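Local coordinates for protein MIPZ (Caulobacter crescentus, PDB 2XJ9) that probably acts as an ATP-binding P-loop ATPase that inhibits cell division and positions the division plane, forming a gradient through localised dimerisation and nucleoid binding, at residues A[4-9]-A[99-104]; A[23-28]-A[258-263]. The protein carries 1 engineered substitution. All coordinates share one frame; numbering follows the deposited sequence.

Interaction 1: residues A[4-9]-A[99-104]; sequences TRVIVV and RAMAEC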
loop_
_atom_site.group_PDB
_atom_site.type_symbol
_atom_site.label_atom_id
_atom_site.label_comp_id
_atom_site.label_asym_id
_atom_site.label_seq_id
_atom_site.Cartn_x
_atom_site.Cartn_y
_atom_site.Cartn_z
ATOM N N THR A 4 -22.402 -21.315 1.354
ATOM C CA THR A 4 -20.965 -21.039 1.414
ATOM C C THR A 4 -20.631 -19.859 0.522
ATOM O O THR A 4 -20.303 -20.049 -0.641
ATOM C CB THR A 4 -20.112 -22.239 0.943
ATOM O OG1 THR A 4 -20.791 -23.464 1.233
ATOM C CG2 THR A 4 -18.755 -22.235 1.634
ATOM N N ARG A 5 -20.719 -18.644 1.065
ATOM C CA ARG A 5 -20.409 -17.440 0.292
ATOM C C ARG A 5 -18.937 -17.012 0.352
ATOM O O ARG A 5 -18.251 -17.173 1.369
ATOM C CB ARG A 5 -21.363 -16.294 0.641
ATOM C CG ARG A 5 -22.659 -16.409 -0.161
ATOM C CD ARG A 5 -23.599 -15.212 -0.059
ATOM N NE ARG A 5 -22.935 -13.947 -0.172
ATOM C CZ ARG A 5 -23.074 -12.828 0.539
ATOM N NH1 ARG A 5 -23.908 -12.670 1.561
ATOM N NH2 ARG A 5 -22.312 -11.818 0.175
ATOM N N VAL A 6 -18.458 -16.483 -0.767
ATOM C CA VAL A 6 -17.050 -16.153 -0.927
ATOM C C VAL A 6 -16.837 -14.650 -1.047
ATOM O O VAL A 6 -17.368 -14.028 -1.968
ATOM C CB VAL A 6 -16.474 -16.791 -2.196
ATOM C CG1 VAL A 6 -15.086 -16.228 -2.469
ATOM C CG2 VAL A 6 -16.445 -18.298 -2.067
ATOM N N ILE A 7 -16.059 -14.075 -0.128
ATOM C CA ILE A 7 -15.747 -12.638 -0.170
ATOM C C ILE A 7 -14.297 -12.356 -0.547
ATOM O O ILE A 7 -13.363 -12.789 0.128
ATOM C CB ILE A 7 -16.017 -11.942 1.175
ATOM C CG1 ILE A 7 -17.483 -12.153 1.589
ATOM C CG2 ILE A 7 -15.635 -10.470 1.078
ATOM C CD1 ILE A 7 -17.763 -11.919 3.050
ATOM N N VAL A 8 -14.110 -11.622 -1.627
ATOM C CA VAL A 8 -12.770 -11.270 -2.043
ATOM C C VAL A 8 -12.486 -9.806 -1.788
ATOM O O VAL A 8 -13.163 -8.953 -2.330
ATOM C CB VAL A 8 -12.545 -11.602 -3.511
ATOM C CG1 VAL A 8 -11.419 -10.771 -4.068
ATOM C CG2 VAL A 8 -12.248 -13.079 -3.644
ATOM N N VAL A 9 -11.499 -9.529 -0.940
ATOM C CA VAL A 9 -11.082 -8.160 -0.653
ATOM C C VAL A 9 -10.031 -7.713 -1.660
ATOM O O VAL A 9 -8.957 -8.277 -1.729
ATOM C CB VAL A 9 -10.466 -8.028 0.748
ATOM C CG1 VAL A 9 -10.135 -6.599 0.996
ATOM C CG2 VAL A 9 -11.404 -8.558 1.820
ATOM N N ARG A 99 -10.740 -27.083 -0.262
ATOM C CA ARG A 99 -10.844 -27.593 1.092
ATOM C C ARG A 99 -11.664 -26.715 2.028
ATOM O O ARG A 99 -12.080 -27.158 3.098
ATOM C CB ARG A 99 -9.468 -27.807 1.714
ATOM C CG ARG A 99 -9.610 -28.297 3.128
ATOM C CD ARG A 99 -8.348 -28.283 3.924
ATOM N NE ARG A 99 -8.741 -28.389 5.321
ATOM C CZ ARG A 99 -7.912 -28.527 6.345
ATOM N NH1 ARG A 99 -8.415 -28.608 7.573
ATOM N NH2 ARG A 99 -6.599 -28.591 6.145
ATOM N N ALA A 100 -11.879 -25.463 1.645
ATOM C CA ALA A 100 -12.624 -24.538 2.495
ATOM C C ALA A 100 -14.099 -24.521 2.122
ATOM O O ALA A 100 -14.962 -24.268 2.969
ATOM C CB ALA A 100 -12.035 -23.150 2.416
ATOM N N MET A 101 -14.373 -24.781 0.846
ATOM C CA MET A 101 -15.729 -24.981 0.366
ATOM C C MET A 101 -16.463 -25.977 1.246
ATOM O O MET A 101 -17.620 -25.773 1.617
ATOM C CB MET A 101 -15.703 -25.483 -1.070
ATOM C CG MET A 101 -15.896 -24.378 -2.072
ATOM S SD MET A 101 -17.245 -23.297 -1.550
ATOM C CE MET A 101 -17.398 -22.216 -2.977
ATOM N N ALA A 102 -15.770 -27.056 1.580
ATOM C CA ALA A 102 -16.303 -28.076 2.469
ATOM C C ALA A 102 -16.739 -27.475 3.792
ATOM O O ALA A 102 -17.937 -27.387 4.091
ATOM C CB ALA A 102 -15.254 -29.145 2.725
ATOM N N GLU A 103 -15.746 -27.024 4.555
ATOM C CA GLU A 103 -15.878 -26.840 5.998
ATOM C C GLU A 103 -16.402 -25.493 6.516
ATOM O O GLU A 103 -16.436 -25.284 7.729
ATOM C CB GLU A 103 -14.533 -27.171 6.651
ATOM C CG GLU A 103 -13.839 -28.337 5.953
ATOM C CD GLU A 103 -12.465 -28.653 6.515
ATOM O OE1 GLU A 103 -11.587 -29.066 5.716
ATOM O OE2 GLU A 103 -12.264 -28.497 7.744
ATOM N N CYS A 104 -16.839 -24.599 5.628
ATOM C CA CYS A 104 -17.104 -23.219 6.044
ATOM C C CYS A 104 -18.264 -22.483 5.359
ATOM O O CYS A 104 -18.630 -22.790 4.222
ATOM C CB CYS A 104 -15.806 -22.422 5.939
ATOM S SG CYS A 104 -14.571 -23.051 7.108
#

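Interaction 2: residues A[23-28]-A[258-263]; sequences VHLVTA and RALMHS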
loop_
_atom_site.group_PDB
_atom_site.type_symbol
_atom_site.label_atom_id
_atom_site.label_comp_id
_atom_site.label_asym_id
_atom_site.label_seq_id
_atom_site.Cartn_x
_atom_site.Cartn_y
_atom_site.Cartn_z
ATOM N N VAL A 23 -9.297 -8.637 7.938
ATOM C CA VAL A 23 -9.152 -9.141 9.296
ATOM C C VAL A 23 -10.323 -8.768 10.230
ATOM O O VAL A 23 -10.684 -9.536 11.125
ATOM C CB VAL A 23 -7.823 -8.707 9.871
ATOM C CG1 VAL A 23 -7.694 -9.170 11.294
ATOM C CG2 VAL A 23 -6.702 -9.284 9.005
ATOM N N HIS A 24 -10.929 -7.608 9.999
ATOM C CA HIS A 24 -12.046 -7.154 10.807
ATOM C C HIS A 24 -13.366 -7.793 10.339
ATOM O O HIS A 24 -14.258 -8.050 11.149
ATOM C CB HIS A 24 -12.135 -5.624 10.811
ATOM C CG HIS A 24 -11.024 -4.938 11.561
ATOM N ND1 HIS A 24 -11.173 -4.458 12.847
ATOM C CD2 HIS A 24 -9.759 -4.624 11.195
ATOM C CE1 HIS A 24 -10.047 -3.887 13.241
ATOM N NE2 HIS A 24 -9.172 -3.982 12.259
ATOM N N LEU A 25 -13.484 -8.051 9.036
ATOM C CA LEU A 25 -14.598 -8.842 8.510
ATOM C C LEU A 25 -14.631 -10.234 9.105
ATOM O O LEU A 25 -15.653 -10.668 9.611
ATOM C CB LEU A 25 -14.555 -8.965 6.989
ATOM C CG LEU A 25 -15.596 -8.029 6.399
ATOM C CD1 LEU A 25 -15.834 -6.961 7.428
ATOM C CD2 LEU A 25 -15.191 -7.401 5.092
ATOM N N VAL A 26 -13.526 -10.954 9.012
ATOM C CA VAL A 26 -13.446 -12.268 9.623
ATOM C C VAL A 26 -13.844 -12.210 11.085
ATOM O O VAL A 26 -14.705 -12.946 11.546
ATOM C CB VAL A 26 -12.035 -12.798 9.552
ATOM C CG1 VAL A 26 -11.890 -14.018 10.432
ATOM C CG2 VAL A 26 -11.700 -13.103 8.145
ATOM N N THR A 27 -13.209 -11.316 11.816
ATOM C CA THR A 27 -13.436 -11.229 13.247
ATOM C C THR A 27 -14.900 -10.910 13.587
ATOM O O THR A 27 -15.415 -11.426 14.545
ATOM C CB THR A 27 -12.470 -10.218 13.897
ATOM O OG1 THR A 27 -11.919 -10.805 15.067
ATOM C CG2 THR A 27 -13.195 -8.911 14.251
ATOM N N ALA A 28 -15.562 -10.068 12.806
ATOM C CA ALA A 28 -16.971 -9.765 13.036
ATOM C C ALA A 28 -17.847 -10.984 12.762
ATOM O O ALA A 28 -18.733 -11.295 13.547
ATOM C CB ALA A 28 -17.413 -8.607 12.167
ATOM N N ARG A 258 -20.083 -1.904 12.140
ATOM C CA ARG A 258 -21.459 -2.365 12.026
ATOM C C ARG A 258 -22.119 -1.796 10.768
ATOM O O ARG A 258 -22.644 -2.538 9.946
ATOM C CB ARG A 258 -22.255 -2.010 13.278
ATOM C CG ARG A 258 -23.576 -2.729 13.388
ATOM C CD ARG A 258 -24.246 -2.426 14.715
ATOM N NE ARG A 258 -23.454 -2.928 15.838
ATOM C CZ ARG A 258 -23.017 -2.184 16.856
ATOM N NH1 ARG A 258 -22.298 -2.752 17.828
ATOM N NH2 ARG A 258 -23.301 -0.879 16.911
ATOM N N ALA A 259 -22.067 -0.486 10.595
ATOM C CA ALA A 259 -22.613 0.110 9.389
ATOM C C ALA A 259 -22.073 -0.609 8.177
ATOM O O ALA A 259 -22.826 -1.002 7.296
ATOM C CB ALA A 259 -22.263 1.549 9.305
ATOM N N LEU A 260 -20.756 -0.779 8.145
ATOM C CA LEU A 260 -20.093 -1.501 7.066
ATOM C C LEU A 260 -20.721 -2.884 6.834
ATOM O O LEU A 260 -21.246 -3.160 5.756
ATOM C CB LEU A 260 -18.584 -1.600 7.338
ATOM C CG LEU A 260 -17.646 -1.840 6.144
ATOM C CD1 LEU A 260 -17.013 -3.212 6.248
ATOM C CD2 LEU A 260 -18.386 -1.703 4.809
ATOM N N MET A 261 -20.673 -3.735 7.851
ATOM C CA MET A 261 -21.294 -5.054 7.798
ATOM C C MET A 261 -22.696 -5.076 7.169
ATOM O O MET A 261 -23.031 -5.986 6.389
ATOM C CB MET A 261 -21.373 -5.615 9.205
ATOM C CG MET A 261 -20.026 -5.915 9.792
ATOM S SD MET A 261 -19.452 -7.520 9.228
ATOM C CE MET A 261 -20.622 -8.576 10.101
ATOM N N HIS A 262 -23.524 -4.098 7.525
ATOM C CA HIS A 262 -24.872 -4.060 6.990
ATOM C C HIS A 262 -24.831 -3.867 5.493
ATOM O O HIS A 262 -25.390 -4.661 4.728
ATOM C CB HIS A 262 -25.703 -2.973 7.669
ATOM C CG HIS A 262 -26.196 -3.376 9.025
ATOM N ND1 HIS A 262 -27.383 -2.929 9.558
ATOM C CD2 HIS A 262 -25.659 -4.212 9.948
ATOM C CE1 HIS A 262 -27.553 -3.461 10.760
ATOM N NE2 HIS A 262 -26.520 -4.241 11.020
ATOM N N SER A 263 -24.132 -2.817 5.096
ATOM C CA SER A 263 -23.981 -2.437 3.702
ATOM C C SER A 263 -23.461 -3.557 2.793
ATOM O O SER A 263 -23.614 -3.492 1.569
ATOM C CB SER A 263 -23.054 -1.228 3.602
ATOM O OG SER A 263 -22.936 -0.814 2.260
#

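Interaction 1: residues A[4-9]-A[99-104]
Met-101 reaches from helix 86-103 to the entry of strand 5-9, its thioether end meeting Thr-4 just before the strand and Val-6 within it. The contact is apolar and modest, burying 187 Å² in all. Sulfur comes first: Met-101 SD lies 3.7 Å from Thr-4 CG2 and 3.9 Å from Thr-4 CB, so the methyl-bearing side of the threonine is what it touches. That methyl stands roughly anti to the backbone N, while OG1 (chi1 -30°) lies beside that nitrogen. One atom further on, Met-101 CE packs against Val-6 CG2 at 4.1 Å, the two side chains meeting nearly at right angles. A bend at chi2 (-45°) and an extended chi3 carry the methionine end over the strand, although its CB points past it rather than at it. With an alanine in place of Thr-4, SD would probably lose its nearest neighbour across the contact and Met-101 would be likely to turn more readily.

The backbones come nearest at Thr-4 and Cys-104, with CA atoms 6.4 Å apart. The one charged pair belongs to the helix segment alone: Arg-99 NE donates to Glu-103 OE1 at 3.0 Å with an N-H...O angle of 156°. It links residues four apart, comes in on the syn side, tilted out of the carboxylate plane, and lies on exposed residues that do not meet the strand.

In the parallel sheet, strand 5-9 sits between strands 106-110 and 128-134, and its backbone bonds run to Ile-107 and Ile-109 on one side and to Leu-128 on the other. Ala-100 of helix 86-103, and Cys-104 just after it, also touch Ala-37 of strand 36-40. The segment therefore reaches past strand 106-110, the strand it leads into, to the one beyond.

Interaction 2: residues A[23-28]-A[258-263]
Leu-25 and Met-261 run past each other in opposite directions, bringing Leu-25 CD1 to 4.1 Å from Met-261 SD. The same methyl meets a second partner, Leu-260 CD1, also at 4.1 Å, but here the two side chains stand about perpendicular. CD1 of Leu-25 is thus the branch that does the touching, against two consecutive residues of helix 249-263. Met-261 is hooked: bends at chi2 (-83°) and chi3 (-69°) fold its end back so that SD and CE both lie by Ala-28 CB, at 3.7 and 3.8 Å. Ala-28 points its CB at the other helix, one turn after Leu-25, so the thioether rests on its methyl.

The axes of segments 23-28 and 258-263 pass 11.3 Å apart at 84°, and this nearly perpendicular crossing is consistent with the small buried area of 154 Å². In this P-loop NTPase fold, helix 18-30 follows the loop holding Lys-13 and Gly-14 of the nucleotide pocket, and Ser-19 near its start binds the magnesium ion. The patch lies further along, the Leu-25 side chain about 14 Å from a bound magnesium ion. Other sides of helix 18-30 are occupied as well: Val-26 packs on Val-36 and Val-38 of strand 36-40, and Val-23 on Phe-51 of helix 47-62.

How the interactions relate
Both interactions are apolar and each turns on a methionine thioether, Met-101 in one and Met-261 in the other, yet their settings differ. Interaction 2 is the more deeply placed, with three of its four touching residues buried and its centre 10 Å from that of the chain; interaction 1 lies at 14 Å and is partly buried, near a helix end carrying an exposed salt bridge. One joins a strand to a helix, the other two helices. Strand 5-9 and helix 18-30 follow each other in the chain, so consecutive elements receive distant partners. The centres are 16 Å apart and the two groups do not touch, their nearest atoms being about 5 Å apart.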